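Local coordinates for Oxidored_FMN domain-containing protein ([Pseudomonas] geniculata N1, PDB 6L6J) that is a 6-hydroxypseudooxynicotine amine oxidase that carries FMN, a [4Fe-4S] cluster and bound ADP, and probably works as a flavin-dependent oxidoreductase, at residues Ile524-Asp529 against Val551-Asp556; Leu503-Thr508 against Asp611-Val616. One frame throughout, in Å; residues are numbered along the deposited sequence.

Interaction 1: residues Ile524-Asp529 against Val551-Asp556; sequences IVYDED and VTTASD
Tyr526 and Val551 pair in parallel and send their side chains to the same face of the sheet, where the two cross obliquely: Tyr526 CD1 lies 3.9 Å from Val551 CG1. With CG anti to the backbone N, the phenol runs beside its own carbonyl, forward along the strand, and so arrives at Thr553, whose CG2 is 3.9 Å from Tyr526 CZ; these two side chains meet at about a right angle. The hydroxyl beyond is hydrogen-bonded to His494. At the other end, Ile524 CG2 meets the second methyl of Val551, CG2, at 3.9 Å, so that valine is engaged through both branches.

Val551 makes both backbone bonds, to the residues on either side of Tyr526. Val551 N reaches Val525 O at 2.9 Å, and Asp527 N reaches Val551 O at 2.9 Å.

Beyond them hydroxyls take over. Thr552 OG1 donates to Asp527 O at 2.9 Å, tilted 18° from the carbonyl plane. Its position anti to the backbone N (chi1 -175°) also sets OG1 beside the outgoing chain, where it accepts from Ala554 N at 3.1 Å in an ST turn. A valine here would probably leave Asp527 O without this donor and Ala554 N without its acceptor, freeing the turn to shift. Asp527 shapes its own exit similarly: OD1 accepts from Asp529 N in an Asx turn, while OD2 is bonded to Tyr550 OH. Thr553 OG1 also lies near Glu528 OE2, too close in the model for the bond between them to be relied on.

Strand 522-527, helix 533-542 and strand 547-552 thus form a beta-alpha-beta crossover, as expected of a Rossmann-like alpha/beta domain, with an Asx turn after Asp527 and an ST turn at Thr552.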
ATOM      1  N   ILE A 524     -10.976  25.204 -14.118  1.00 37.00           N
ATOM      2  CA  ILE A 524     -11.201  23.791 -14.536  1.00 37.33           C
ATOM      3  C   ILE A 524      -9.867  23.046 -14.483  1.00 34.70           C
ATOM      4  O   ILE A 524      -8.885  23.501 -15.137  1.00 35.03           O
ATOM      5  CB  ILE A 524     -11.838  23.704 -15.932  1.00 36.95           C
ATOM      6  CG1 ILE A 524     -13.343  23.983 -15.858  1.00 38.66           C
ATOM      7  CG2 ILE A 524     -11.538  22.354 -16.558  1.00 36.40           C
ATOM      8  CD1 ILE A 524     -14.011  24.143 -17.201  1.00 38.20           C
ATOM      9  N   VAL A 525      -9.834  21.956 -13.720  1.00 32.74           N
ATOM     10  CA  VAL A 525      -8.687  20.998 -13.702  1.00 32.41           C
ATOM     11  C   VAL A 525      -9.147  19.796 -14.499  1.00 29.48           C
ATOM     12  O   VAL A 525     -10.174  19.225 -14.123  1.00 30.62           O
ATOM     13  CB  VAL A 525      -8.242  20.605 -12.282  1.00 31.35           C
ATOM     14  CG1 VAL A 525      -6.968  19.793 -12.295  1.00 30.58           C
ATOM     15  CG2 VAL A 525      -8.061  21.829 -11.404  1.00 31.75           C
ATOM     16  N   TYR A 526      -8.460  19.518 -15.605  1.00 30.53           N
ATOM     17  CA  TYR A 526      -8.789  18.425 -16.555  1.00 28.17           C
ATOM     18  C   TYR A 526      -7.817  17.282 -16.288  1.00 28.97           C
ATOM     19  O   TYR A 526      -6.585  17.499 -16.394  1.00 29.23           O
ATOM     20  CB  TYR A 526      -8.735  18.946 -17.988  1.00 28.45           C
ATOM     21  CG  TYR A 526      -9.231  17.996 -19.050  1.00 28.68           C
ATOM     22  CD1 TYR A 526     -10.451  17.346 -18.936  1.00 27.53           C
ATOM     23  CD2 TYR A 526      -8.501  17.804 -20.212  1.00 27.77           C
ATOM     24  CE1 TYR A 526     -10.906  16.507 -19.940  1.00 28.04           C
ATOM     25  CE2 TYR A 526      -8.949  16.978 -21.227  1.00 26.56           C
ATOM     26  CZ  TYR A 526     -10.150  16.320 -21.084  1.00 27.56           C
ATOM     27  OH  TYR A 526     -10.569  15.494 -22.085  1.00 31.95           O
ATOM     28  N   ASP A 527      -8.369  16.143 -15.866  1.00 29.15           N
ATOM     29  CA  ASP A 527      -7.612  14.937 -15.454  1.00 29.63           C
ATOM     30  C   ASP A 527      -7.704  13.886 -16.563  1.00 29.24           C
ATOM     31  O   ASP A 527      -8.776  13.280 -16.708  1.00 27.39           O
ATOM     32  CB  ASP A 527      -8.122  14.408 -14.115  1.00 30.60           C
ATOM     33  CG  ASP A 527      -7.309  13.244 -13.603  1.00 30.59           C
ATOM     34  OD1 ASP A 527      -6.176  13.062 -14.125  1.00 28.65           O
ATOM     35  OD2 ASP A 527      -7.815  12.539 -12.689  1.00 34.80           O
ATOM     36  N   GLU A 528      -6.610  13.724 -17.313  1.00 29.92           N
ATOM     37  CA  GLU A 528      -6.342  12.601 -18.250  1.00 31.50           C
ATOM     38  C   GLU A 528      -5.147  11.770 -17.736  1.00 33.26           C
ATOM     39  O   GLU A 528      -4.591  10.982 -18.534  1.00 36.33           O
ATOM     40  CB  GLU A 528      -6.026  13.159 -19.639  1.00 31.73           C
ATOM     41  CG  GLU A 528      -7.258  13.524 -20.436  1.00 33.77           C
ATOM     42  CD  GLU A 528      -7.734  12.429 -21.367  1.00 35.30           C
ATOM     43  OE1 GLU A 528      -6.985  12.097 -22.302  1.00 37.84           O
ATOM     44  OE2 GLU A 528      -8.837  11.903 -21.142  1.00 35.07           O
ATOM     45  N   ASP A 529      -4.725  11.979 -16.483  1.00 30.34           N
ATOM     46  CA  ASP A 529      -3.626  11.225 -15.831  1.00 28.48           C
ATOM     47  C   ASP A 529      -4.234  10.104 -14.991  1.00 28.73           C
ATOM     48  O   ASP A 529      -3.656   9.019 -15.003  1.00 31.22           O
ATOM     49  CB  ASP A 529      -2.768  12.130 -14.953  1.00 28.75           C
ATOM     50  CG  ASP A 529      -1.848  11.362 -14.032  1.00 28.18           C
ATOM     51  OD1 ASP A 529      -0.775  10.957 -14.489  1.00 26.45           O
ATOM     52  OD2 ASP A 529      -2.244  11.152 -12.879  1.00 30.89           O
ATOM     53  N   VAL A 551     -12.686  17.816 -13.682  1.00 28.26           N
ATOM     54  CA  VAL A 551     -13.295  17.275 -14.939  1.00 27.31           C
ATOM     55  C   VAL A 551     -12.434  16.106 -15.412  1.00 28.91           C
ATOM     56  O   VAL A 551     -11.215  16.361 -15.607  1.00 31.30           O
ATOM     57  CB  VAL A 551     -13.377  18.358 -16.032  1.00 27.57           C
ATOM     58  CG1 VAL A 551     -13.980  17.822 -17.328  1.00 28.24           C
ATOM     59  CG2 VAL A 551     -14.128  19.599 -15.578  1.00 25.72           C
ATOM     60  N   THR A 552     -13.007  14.900 -15.579  1.00 25.67           N
ATOM     61  CA  THR A 552     -12.280  13.756 -16.187  1.00 26.32           C
ATOM     62  C   THR A 552     -13.103  13.067 -17.291  1.00 25.45           C
ATOM     63  O   THR A 552     -14.351  13.123 -17.252  1.00 22.48           O
ATOM     64  CB  THR A 552     -11.833  12.727 -15.141  1.00 27.53           C
ATOM     65  OG1 THR A 552     -11.066  11.774 -15.890  1.00 25.67           O
ATOM     66  CG2 THR A 552     -12.986  12.057 -14.409  1.00 27.03           C
ATOM     67  N   THR A 553     -12.383  12.400 -18.205  1.00 24.07           N
ATOM     68  CA  THR A 553     -12.918  11.540 -19.296  1.00 24.54           C
ATOM     69  C   THR A 553     -13.270  10.163 -18.747  1.00 24.06           C
ATOM     70  O   THR A 553     -14.088   9.466 -19.366  1.00 24.43           O
ATOM     71  CB  THR A 553     -11.915  11.426 -20.449  1.00 26.14           C
ATOM     72  OG1 THR A 553     -10.662  11.010 -19.904  1.00 26.44           O
ATOM     73  CG2 THR A 553     -11.746  12.727 -21.216  1.00 27.29           C
ATOM     74  N   ALA A 554     -12.677   9.810 -17.610  1.00 25.77           N
ATOM     75  CA  ALA A 554     -12.953   8.578 -16.837  1.00 26.35           C
ATOM     76  C   ALA A 554     -14.342   8.645 -16.184  1.00 24.91           C
ATOM     77  O   ALA A 554     -14.895   9.753 -15.991  1.00 26.24           O
ATOM     78  CB  ALA A 554     -11.856   8.366 -15.817  1.00 26.60           C
ATOM     79  N   SER A 555     -14.902   7.487 -15.872  1.00 24.58           N
ATOM     80  CA  SER A 555     -16.256   7.355 -15.279  1.00 26.57           C
ATOM     81  C   SER A 555     -16.232   7.688 -13.785  1.00 26.45           C
ATOM     82  O   SER A 555     -17.305   8.014 -13.245  1.00 28.40           O
ATOM     83  CB  SER A 555     -16.805   5.986 -15.510  1.00 26.66           C
ATOM     84  OG  SER A 555     -16.936   5.758 -16.896  1.00 30.05           O
ATOM     85  N   ASP A 556     -15.063   7.577 -13.156  1.00 24.99           N
ATOM     86  CA  ASP A 556     -14.855   7.825 -11.714  1.00 25.11           C
ATOM     87  C   ASP A 556     -13.739   8.847 -11.562  1.00 25.39           C
ATOM     88  O   ASP A 556     -12.821   8.865 -12.386  1.00 23.28           O
ATOM     89  CB  ASP A 556     -14.547   6.516 -10.992  1.00 26.52           C
ATOM     90  CG  ASP A 556     -15.709   5.547 -11.009  1.00 25.60           C
ATOM     91  OD1 ASP A 556     -16.723   5.843 -10.371  1.00 25.93           O
ATOM     92  OD2 ASP A 556     -15.587   4.526 -11.650  1.00 26.41           O
TER

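Interaction 2: residues Leu503-Thr508 against Asp611-Val616; sequences LPHVLT and DAVVLV
Val506 pairs with Val613, and Leu507 with Val614, in parallel register. Leu507 supplies the two firm backbone bonds: its N donates to Val613 O at 2.8 Å, and its O accepts from Leu615 N at 3.0 Å. The third, from Val613 N to His505 O, is weak at 3.5 Å, so the ladder slackens toward the turn at Leu503-Val506. CA-H...O contacts fill in between these bonds, as from Val614 CA to Leu507 O at 3.5 Å.

Apolar contact gathers on the face bearing Val506, Val613 and Leu615. There Val506 CG1 meets Leu615 CD1 obliquely at 3.7 Å, closer than it comes to its register partner's CG1. Val614, on the Leu507 face, instead puts CG1 3.8 Å from Thr508 C, the carbonyl carbon.

The imidazole of His505 turns an edge to Asp611 O. Because His505 CG sits between its backbone N and carbonyl carbon (chi1 78°), the ring swings across and places CD2 3.2 Å from Asp611 O, near the ring plane, while a face of it lies against Val506 CG2.

Past the pairing, Thr508 OG1 accepts from Glu510 N and N-caps helix 509-513: a short parallel strand leading directly into a helix, added to strand 612-621 of the domain's mixed sheet.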
ATOM      1  N   LEU A 503      -3.505  29.563 -25.067  1.00 43.37           N
ATOM      2  CA  LEU A 503      -4.002  30.797 -24.398  1.00 44.81           C
ATOM      3  C   LEU A 503      -3.335  30.933 -23.023  1.00 43.35           C
ATOM      4  O   LEU A 503      -3.151  29.948 -22.307  1.00 41.17           O
ATOM      5  CB  LEU A 503      -5.530  30.757 -24.311  1.00 43.73           C
ATOM      6  CG  LEU A 503      -6.256  30.691 -25.658  1.00 44.76           C
ATOM      7  CD1 LEU A 503      -7.704  30.253 -25.468  1.00 46.16           C
ATOM      8  CD2 LEU A 503      -6.187  32.020 -26.393  1.00 42.46           C
ATOM      9  N   PRO A 504      -2.926  32.163 -22.619  1.00 45.60           N
ATOM     10  CA  PRO A 504      -2.102  32.353 -21.419  1.00 47.06           C
ATOM     11  C   PRO A 504      -2.791  32.003 -20.087  1.00 45.66           C
ATOM     12  O   PRO A 504      -2.091  31.807 -19.115  1.00 43.30           O
ATOM     13  CB  PRO A 504      -1.780  33.859 -21.448  1.00 46.49           C
ATOM     14  CG  PRO A 504      -2.946  34.463 -22.219  1.00 43.29           C
ATOM     15  CD  PRO A 504      -3.235  33.439 -23.292  1.00 43.14           C
ATOM     16  N   HIS A 505      -4.126  31.930 -20.061  1.00 41.88           N
ATOM     17  CA  HIS A 505      -4.880  31.528 -18.841  1.00 41.94           C
ATOM     18  C   HIS A 505      -4.780  30.000 -18.632  1.00 41.39           C
ATOM     19  O   HIS A 505      -5.182  29.522 -17.530  1.00 38.47           O
ATOM     20  CB  HIS A 505      -6.319  32.076 -18.885  1.00 40.87           C
ATOM     21  CG  HIS A 505      -7.250  31.305 -19.759  1.00 43.22           C
ATOM     22  ND1 HIS A 505      -7.058  31.200 -21.123  1.00 40.77           N
ATOM     23  CD2 HIS A 505      -8.368  30.597 -19.467  1.00 42.92           C
ATOM     24  CE1 HIS A 505      -8.018  30.451 -21.631  1.00 41.66           C
ATOM     25  NE2 HIS A 505      -8.829  30.057 -20.634  1.00 40.05           N
ATOM     26  N   VAL A 506      -4.279  29.256 -19.637  1.00 40.77           N
ATOM     27  CA  VAL A 506      -4.121  27.766 -19.587  1.00 37.73           C
ATOM     28  C   VAL A 506      -2.788  27.411 -18.908  1.00 36.77           C
ATOM     29  O   VAL A 506      -1.740  27.968 -19.295  1.00 39.56           O
ATOM     30  CB  VAL A 506      -4.237  27.124 -20.978  1.00 36.60           C
ATOM     31  CG1 VAL A 506      -4.129  25.603 -20.906  1.00 38.07           C
ATOM     32  CG2 VAL A 506      -5.527  27.520 -21.676  1.00 36.08           C
ATOM     33  N   LEU A 507      -2.834  26.503 -17.932  1.00 33.73           N
ATOM     34  CA  LEU A 507      -1.668  26.093 -17.110  1.00 32.50           C
ATOM     35  C   LEU A 507      -1.509  24.566 -17.140  1.00 32.32           C
ATOM     36  O   LEU A 507      -2.402  23.850 -17.639  1.00 30.90           O
ATOM     37  CB  LEU A 507      -1.894  26.567 -15.672  1.00 32.73           C
ATOM     38  CG  LEU A 507      -2.328  28.025 -15.500  1.00 32.08           C
ATOM     39  CD1 LEU A 507      -2.809  28.282 -14.082  1.00 30.75           C
ATOM     40  CD2 LEU A 507      -1.200  28.979 -15.866  1.00 31.17           C
ATOM     41  N   THR A 508      -0.394  24.105 -16.586  1.00 32.37           N
ATOM     42  CA  THR A 508      -0.038  22.683 -16.368  1.00 30.89           C
ATOM     43  C   THR A 508       0.359  22.521 -14.908  1.00 31.85           C
ATOM     44  O   THR A 508       0.587  23.516 -14.219  1.00 31.44           O
ATOM     45  CB  THR A 508       1.126  22.262 -17.268  1.00 31.43           C
ATOM     46  OG1 THR A 508       2.334  22.496 -16.546  1.00 30.92           O
ATOM     47  CG2 THR A 508       1.162  22.999 -18.590  1.00 33.02           C
ATOM     48  N   ASP A 611     -11.978  30.913 -15.623  1.00 34.57           N
ATOM     49  CA  ASP A 611     -11.004  32.024 -15.684  1.00 39.15           C
ATOM     50  C   ASP A 611      -9.610  31.417 -15.859  1.00 42.14           C
ATOM     51  O   ASP A 611      -8.790  32.015 -16.575  1.00 48.38           O
ATOM     52  CB  ASP A 611     -11.185  32.942 -14.477  1.00 44.04           C
ATOM     53  CG  ASP A 611     -12.538  33.642 -14.486  1.00 47.96           C
ATOM     54  OD1 ASP A 611     -12.891  34.219 -15.558  1.00 46.06           O
ATOM     55  OD2 ASP A 611     -13.240  33.580 -13.442  1.00 46.64           O
ATOM     56  N   ALA A 612      -9.363  30.251 -15.264  1.00 42.34           N
ATOM     57  CA  ALA A 612      -8.137  29.447 -15.483  1.00 40.97           C
ATOM     58  C   ALA A 612      -8.512  28.002 -15.852  1.00 42.77           C
ATOM     59  O   ALA A 612      -9.720  27.606 -15.711  1.00 36.90           O
ATOM     60  CB  ALA A 612      -7.254  29.500 -14.268  1.00 39.27           C
ATOM     61  N   VAL A 613      -7.509  27.258 -16.334  1.00 39.20           N
ATOM     62  CA  VAL A 613      -7.638  25.850 -16.817  1.00 37.27           C
ATOM     63  C   VAL A 613      -6.327  25.142 -16.509  1.00 35.33           C
ATOM     64  O   VAL A 613      -5.290  25.642 -17.002  1.00 35.78           O
ATOM     65  CB  VAL A 613      -7.928  25.803 -18.330  1.00 38.37           C
ATOM     66  CG1 VAL A 613      -7.838  24.384 -18.881  1.00 38.13           C
ATOM     67  CG2 VAL A 613      -9.273  26.433 -18.676  1.00 36.74           C
ATOM     68  N   VAL A 614      -6.349  24.057 -15.727  1.00 31.74           N
ATOM     69  CA  VAL A 614      -5.113  23.241 -15.542  1.00 32.32           C
ATOM     70  C   VAL A 614      -5.307  21.930 -16.312  1.00 32.33           C
ATOM     71  O   VAL A 614      -6.274  21.181 -16.007  1.00 33.14           O
ATOM     72  CB  VAL A 614      -4.727  23.021 -14.067  1.00 32.59           C
ATOM     73  CG1 VAL A 614      -3.287  22.554 -13.952  1.00 31.92           C
ATOM     74  CG2 VAL A 614      -4.932  24.270 -13.221  1.00 33.02           C
ATOM     75  N   LEU A 615      -4.464  21.717 -17.329  1.00 29.44           N
ATOM     76  CA  LEU A 615      -4.369  20.447 -18.089  1.00 27.59           C
ATOM     77  C   LEU A 615      -3.395  19.487 -17.378  1.00 26.31           C
ATOM     78  O   LEU A 615      -2.201  19.795 -17.291  1.00 22.83           O
ATOM     79  CB  LEU A 615      -3.926  20.767 -19.520  1.00 27.05           C
ATOM     80  CG  LEU A 615      -4.872  21.661 -20.327  1.00 26.43           C
ATOM     81  CD1 LEU A 615      -4.272  22.019 -21.672  1.00 26.46           C
ATOM     82  CD2 LEU A 615      -6.231  21.008 -20.533  1.00 25.93           C
ATOM     83  N   VAL A 616      -3.923  18.370 -16.866  1.00 27.60           N
ATOM     84  CA  VAL A 616      -3.148  17.252 -16.247  1.00 28.67           C
ATOM     85  C   VAL A 616      -3.367  16.004 -17.113  1.00 29.61           C
ATOM     86  O   VAL A 616      -4.329  15.246 -16.831  1.00 27.92           O
ATOM     87  CB  VAL A 616      -3.557  17.012 -14.774  1.00 28.46           C
ATOM     88  CG1 VAL A 616      -2.439  16.336 -14.000  1.00 29.05           C
ATOM     89  CG2 VAL A 616      -3.975  18.286 -14.056  1.00 28.51           C
TER

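In the fold
Strands 522-527 and 612-621 are neighbours in one sheet, so the two contacts, about 14 Å apart between centres, are successive steps across it. The join is backbone pairing: Val614 N lies 2.7 Å from Ile524 O, and Val614 O 2.8 Å from Tyr526 N, both probable hydrogen bonds. Interaction 1 is buried and close in sequence, the ends of a single crossover, and its chemistry turns polar at the strand ends, with hydroxyls and carboxylates fixing turns. Interaction 2 is partly buried and brings together distant segments; it rests on backbone bonds and aliphatic contact, with Asp611 exposed at its margin. Both lie away from the FMN, [4Fe-4S] and ADP sites.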